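PDB 2Y2W: intracellular exo-alpha-(1->5)-L-arabinofuranosidase from Bifidobacterium longum, which hydrolyses terminal alpha-(1->5)-linked L-arabinofuranosyl residues of arabinans and also acts on arabinoxylan, contributing to plant cell wall breakdown. Local coordinates for residues T106-N120 with G160-R172. Numbering follows the deposited sequence.
Sequences TCVRYPGGNFVSNYN and GTEIMLAVNMGTR
The Arg109 guanidinium meets Met164 SD edge-on, close to its plane, and has Gly112 O over the centre of one face; the Tyr110 ring meets Leu165 CD1 at its edge and carries Pro111 CB over one face. Asn120 CB lies over one face of the Arg172 guanidinium, offset toward the rim, with water 2 at the edge in plane. Arg109 and Tyr110 leave opposite faces of strand 107-110, the second of a (beta/alpha)8 barrel, which runs parallel to the third, 162-167, through five backbone hydrogen bonds from Glu162 N–Thr106 O to Ala166 N–Tyr110 O. Arg109, extended with CG anti to its N (chi1 -172°), passes its CD 3.7 Å from Met164 SD and reaches Glu340 and Asn214, the probable nucleophile and a probable arabinose-binding residue. Beyond the strands, the Asn168 amide joins the two loops: ND2 gives a straight bond to Tyr119 O (3.1 Å), which lies in the amide plane, and a more bent one, tilted from that plane, to Thr171 OG1 (2.8 Å), while OD1 accepts Arg172 N. A leucine here would probably leave Tyr119 O, Thr171 OG1 and Arg172 N each without its Asn168 partner. Water 2 accepts from Arg172 NE (NE to water O 3.2 Å) and donates to Tyr119 O.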
loop_
_atom_site.group_PDB
_atom_site.type_symbol
_atom_site.label_atom_id
_atom_site.label_comp_id
_atom_site.label_asym_id
_atom_site.label_seq_id
_atom_site.Cartn_x
_atom_site.Cartn_y
_atom_site.Cartn_z
ATOM N N THR D 106 -7.134 33.876 -10.169
ATOM C CA THR D 106 -7.679 33.940 -8.810
ATOM C C THR D 106 -7.197 32.795 -7.924
ATOM O O THR D 106 -7.127 32.932 -6.702
ATOM C CB THR D 106 -9.211 33.888 -8.831
ATOM O OG1 THR D 106 -9.630 32.715 -9.540
ATOM C CG2 THR D 106 -9.795 35.129 -9.500
ATOM N N CYS D 107 -6.889 31.662 -8.547
ATOM C CA CYS D 107 -6.546 30.436 -7.834
ATOM C C CYS D 107 -5.533 29.650 -8.650
ATOM O O CYS D 107 -5.728 29.431 -9.839
ATOM C CB CYS D 107 -7.804 29.595 -7.599
ATOM S SG CYS D 107 -7.521 28.013 -6.778
ATOM N N VAL D 108 -4.449 29.231 -8.004
ATOM C CA VAL D 108 -3.358 28.551 -8.698
ATOM C C VAL D 108 -3.127 27.151 -8.137
ATOM O O VAL D 108 -2.999 26.967 -6.923
ATOM C CB VAL D 108 -2.036 29.365 -8.636
ATOM C CG1 VAL D 108 -0.966 28.716 -9.506
ATOM C CG2 VAL D 108 -2.262 30.804 -9.072
ATOM N N ARG D 109 -3.074 26.172 -9.036
ATOM C CA ARG D 109 -2.860 24.776 -8.670
ATOM C C ARG D 109 -1.366 24.483 -8.525
ATOM O O ARG D 109 -0.555 24.899 -9.360
ATOM C CB ARG D 109 -3.514 23.861 -9.707
ATOM C CG ARG D 109 -3.525 22.386 -9.351
ATOM C CD ARG D 109 -4.544 21.651 -10.195
ATOM N NE ARG D 109 -4.484 20.207 -9.993
ATOM C CZ ARG D 109 -3.973 19.348 -10.868
ATOM N NH1 ARG D 109 -3.476 19.780 -12.021
ATOM N NH2 ARG D 109 -3.964 18.050 -10.591
ATOM N N TYR D 110 -1.017 23.769 -7.456
ATOM C CA TYR D 110 0.373 23.551 -7.054
ATOM C C TYR D 110 0.471 22.254 -6.249
ATOM O O TYR D 110 -0.459 21.926 -5.511
ATOM C CB TYR D 110 0.844 24.739 -6.208
ATOM C CG TYR D 110 2.296 24.689 -5.773
ATOM C CD1 TYR D 110 3.320 25.078 -6.638
ATOM C CD2 TYR D 110 2.642 24.264 -4.494
ATOM C CE1 TYR D 110 4.649 25.032 -6.242
ATOM C CE2 TYR D 110 3.968 24.216 -4.088
ATOM C CZ TYR D 110 4.967 24.601 -4.967
ATOM O OH TYR D 110 6.284 24.555 -4.567
ATOM N N PRO D 111 1.588 21.503 -6.389
ATOM C CA PRO D 111 2.719 21.706 -7.294
ATOM C C PRO D 111 2.683 20.820 -8.547
ATOM O O PRO D 111 3.679 20.741 -9.266
ATOM C CB PRO D 111 3.914 21.323 -6.422
ATOM C CG PRO D 111 3.379 20.253 -5.510
ATOM C CD PRO D 111 1.867 20.406 -5.443
ATOM N N GLY D 112 1.551 20.163 -8.796
ATOM C CA GLY D 112 1.430 19.226 -9.911
ATOM C C GLY D 112 0.035 18.642 -10.071
ATOM O O GLY D 112 -0.822 18.846 -9.218
ATOM N N GLY D 113 -0.205 17.914 -11.161
ATOM C CA GLY D 113 0.800 17.659 -12.193
ATOM C C GLY D 113 1.588 16.393 -11.942
ATOM O O GLY D 113 1.735 15.965 -10.796
ATOM N N ASN D 114 2.099 15.799 -13.018
ATOM C CA ASN D 114 2.891 14.569 -12.949
ATOM C C ASN D 114 4.001 14.605 -11.902
ATOM O O ASN D 114 4.335 13.577 -11.305
ATOM C CB ASN D 114 3.489 14.243 -14.317
ATOM C CG ASN D 114 2.436 14.037 -15.381
ATOM O OD1 ASN D 114 1.241 13.989 -15.090
ATOM N ND2 ASN D 114 2.875 13.911 -16.629
ATOM N N PHE D 115 4.557 15.796 -11.692
ATOM C CA PHE D 115 5.616 16.034 -10.715
ATOM C C PHE D 115 5.275 15.493 -9.325
ATOM O O PHE D 115 6.109 14.856 -8.690
ATOM C CB PHE D 115 5.940 17.540 -10.648
ATOM C CG PHE D 115 6.860 17.923 -9.523
ATOM C CD1 PHE D 115 8.232 17.715 -9.623
ATOM C CD2 PHE D 115 6.356 18.494 -8.360
ATOM C CE1 PHE D 115 9.090 18.072 -8.578
ATOM C CE2 PHE D 115 7.204 18.852 -7.310
ATOM C CZ PHE D 115 8.573 18.640 -7.422
ATOM N N VAL D 116 4.047 15.745 -8.875
ATOM C CA VAL D 116 3.622 15.459 -7.496
ATOM C C VAL D 116 3.587 13.963 -7.142
ATOM O O VAL D 116 3.726 13.603 -5.971
ATOM C CB VAL D 116 2.258 16.147 -7.160
ATOM C CG1 VAL D 116 1.084 15.394 -7.771
ATOM C CG2 VAL D 116 2.072 16.299 -5.658
ATOM N N SER D 117 3.431 13.108 -8.155
ATOM C CA SER D 117 3.327 11.659 -7.956
ATOM C C SER D 117 4.590 10.985 -7.395
ATOM O O SER D 117 4.523 9.861 -6.895
ATOM C CB SER D 117 2.884 10.971 -9.250
ATOM O OG SER D 117 1.533 11.285 -9.537
ATOM N N ASN D 118 5.728 11.670 -7.479
ATOM C CA ASN D 118 6.956 11.195 -6.840
ATOM C C ASN D 118 7.653 12.308 -6.056
ATOM O O ASN D 118 8.873 12.472 -6.118
ATOM C CB ASN D 118 7.892 10.520 -7.859
ATOM C CG ASN D 118 8.626 11.514 -8.746
ATOM O OD1 ASN D 118 9.855 11.514 -8.796
ATOM N ND2 ASN D 118 7.879 12.362 -9.446
ATOM N N TYR D 119 6.855 13.053 -5.295
ATOM C CA TYR D 119 7.329 14.221 -4.568
ATOM C C TYR D 119 7.101 14.087 -3.065
ATOM O O TYR D 119 6.005 13.743 -2.627
ATOM C CB TYR D 119 6.635 15.474 -5.117
ATOM C CG TYR D 119 6.929 16.753 -4.372
ATOM C CD1 TYR D 119 8.231 17.251 -4.271
ATOM C CD2 TYR D 119 5.900 17.479 -3.778
ATOM C CE1 TYR D 119 8.499 18.434 -3.589
ATOM C CE2 TYR D 119 6.157 18.662 -3.096
ATOM C CZ TYR D 119 7.457 19.132 -3.007
ATOM O OH TYR D 119 7.700 20.299 -2.332
ATOM N N ASN D 120 8.146 14.349 -2.286
ATOM C CA ASN D 120 8.050 14.356 -0.826
ATOM C C ASN D 120 7.935 15.795 -0.325
ATOM O O ASN D 120 8.880 16.574 -0.449
ATOM C CB ASN D 120 9.264 13.669 -0.197
ATOM C CG ASN D 120 9.598 12.346 -0.860
ATOM O OD1 ASN D 120 8.757 11.447 -0.944
ATOM N ND2 ASN D 120 10.835 12.215 -1.327
ATOM N N GLY D 160 -2.092 37.423 -4.328
ATOM C CA GLY D 160 -3.488 37.559 -3.917
ATOM C C GLY D 160 -4.320 36.390 -4.410
ATOM O O GLY D 160 -5.551 36.467 -4.466
ATOM N N THR D 161 -3.642 35.303 -4.767
ATOM C CA THR D 161 -4.295 34.117 -5.309
ATOM C C THR D 161 -4.501 33.054 -4.241
ATOM O O THR D 161 -3.693 32.921 -3.324
ATOM C CB THR D 161 -3.485 33.493 -6.474
ATOM O OG1 THR D 161 -2.112 33.349 -6.084
ATOM C CG2 THR D 161 -3.560 34.363 -7.721
ATOM N N GLU D 162 -5.594 32.309 -4.376
ATOM C CA GLU D 162 -5.883 31.136 -3.559
ATOM C C GLU D 162 -4.987 29.976 -4.005
ATOM O O GLU D 162 -4.574 29.919 -5.166
ATOM C CB GLU D 162 -7.355 30.768 -3.745
ATOM C CG GLU D 162 -7.897 29.657 -2.854
ATOM C CD GLU D 162 -9.349 29.316 -3.169
ATOM O OE1 GLU D 162 -9.973 30.024 -3.994
ATOM O OE2 GLU D 162 -9.872 28.337 -2.591
ATOM N N ILE D 163 -4.685 29.063 -3.083
ATOM C CA ILE D 163 -3.870 27.880 -3.390
ATOM C C ILE D 163 -4.726 26.625 -3.524
ATOM O O ILE D 163 -5.578 26.352 -2.679
ATOM C CB ILE D 163 -2.770 27.627 -2.325
ATOM C CG1 ILE D 163 -1.824 28.824 -2.229
ATOM C CG2 ILE D 163 -1.985 26.348 -2.644
ATOM C CD1 ILE D 163 -0.872 28.769 -1.055
ATOM N N MET D 164 -4.489 25.875 -4.596
ATOM C CA MET D 164 -5.100 24.567 -4.786
ATOM C C MET D 164 -4.009 23.500 -4.659
ATOM O O MET D 164 -3.257 23.243 -5.603
ATOM C CB MET D 164 -5.792 24.498 -6.148
ATOM C CG MET D 164 -6.793 23.362 -6.283
ATOM S SD MET D 164 -7.181 22.985 -8.002
ATOM C CE MET D 164 -8.084 24.450 -8.505
ATOM N N LEU D 165 -3.919 22.893 -3.479
ATOM C CA LEU D 165 -2.793 22.022 -3.157
ATOM C C LEU D 165 -3.042 20.567 -3.522
ATOM O O LEU D 165 -4.007 19.959 -3.067
ATOM C CB LEU D 165 -2.409 22.150 -1.678
ATOM C CG LEU D 165 -1.048 21.614 -1.221
ATOM C CD1 LEU D 165 0.087 22.061 -2.136
ATOM C CD2 LEU D 165 -0.774 22.052 0.208
ATOM N N ALA D 166 -2.159 20.023 -4.353
ATOM C CA ALA D 166 -2.217 18.625 -4.749
ATOM C C ALA D 166 -1.253 17.806 -3.901
ATOM O O ALA D 166 -0.120 18.230 -3.650
ATOM C CB ALA D 166 -1.885 18.481 -6.217
ATOM N N VAL D 167 -1.709 16.638 -3.454
ATOM C CA VAL D 167 -0.867 15.738 -2.659
ATOM C C VAL D 167 -0.479 14.489 -3.445
ATOM O O VAL D 167 -1.214 14.052 -4.335
ATOM C CB VAL D 167 -1.526 15.334 -1.305
ATOM C CG1 VAL D 167 -1.531 16.513 -0.330
ATOM C CG2 VAL D 167 -2.938 14.783 -1.513
ATOM N N ASN D 168 0.684 13.933 -3.109
ATOM C CA ASN D 168 1.187 12.700 -3.708
ATOM C C ASN D 168 0.256 11.524 -3.421
ATOM O O ASN D 168 -0.058 11.240 -2.264
ATOM C CB ASN D 168 2.599 12.407 -3.174
ATOM C CG ASN D 168 3.296 11.257 -3.905
ATOM O OD1 ASN D 168 2.657 10.333 -4.405
ATOM N ND2 ASN D 168 4.621 11.307 -3.947
ATOM N N MET D 169 -0.194 10.861 -4.481
ATOM C CA MET D 169 -0.915 9.596 -4.353
ATOM C C MET D 169 -0.227 8.501 -5.168
ATOM O O MET D 169 -0.738 7.386 -5.289
ATOM C CB MET D 169 -2.384 9.746 -4.759
ATOM C CG MET D 169 -3.226 10.587 -3.800
ATOM S SD MET D 169 -3.535 9.846 -2.180
ATOM C CE MET D 169 -4.530 8.431 -2.655
ATOM N N GLY D 170 0.944 8.829 -5.710
ATOM C CA GLY D 170 1.759 7.890 -6.470
ATOM C C GLY D 170 2.689 7.068 -5.598
ATOM O O GLY D 170 2.426 5.890 -5.348
ATOM N N THR D 171 3.780 7.685 -5.144
ATOM C CA THR D 171 4.741 7.013 -4.261
ATOM C C THR D 171 4.282 7.058 -2.805
ATOM O O THR D 171 4.682 6.223 -1.993
ATOM C CB THR D 171 6.183 7.598 -4.377
ATOM O OG1 THR D 171 6.192 8.977 -3.987
ATOM C CG2 THR D 171 6.718 7.469 -5.794
ATOM N N ARG D 172 3.437 8.037 -2.492
ATOM C CA ARG D 172 2.895 8.225 -1.145
ATOM C C ARG D 172 1.364 8.186 -1.132
ATOM O O ARG D 172 0.742 7.817 -2.131
ATOM C CB ARG D 172 3.423 9.529 -0.546
ATOM C CG ARG D 172 4.750 9.341 0.151
ATOM C CD ARG D 172 5.722 10.461 -0.144
ATOM N NE ARG D 172 5.603 11.598 0.767
ATOM C CZ ARG D 172 6.022 11.613 2.031
ATOM N NH1 ARG D 172 6.564 10.537 2.586
ATOM N NH2 ARG D 172 5.876 12.710 2.751
HETATM O O HOH W 1 -0.301 11.653 -7.748
HETATM O O HOH W 2 4.614 14.381 -0.510
HETATM O O HOH W 3 8.701 10.146 -3.307
#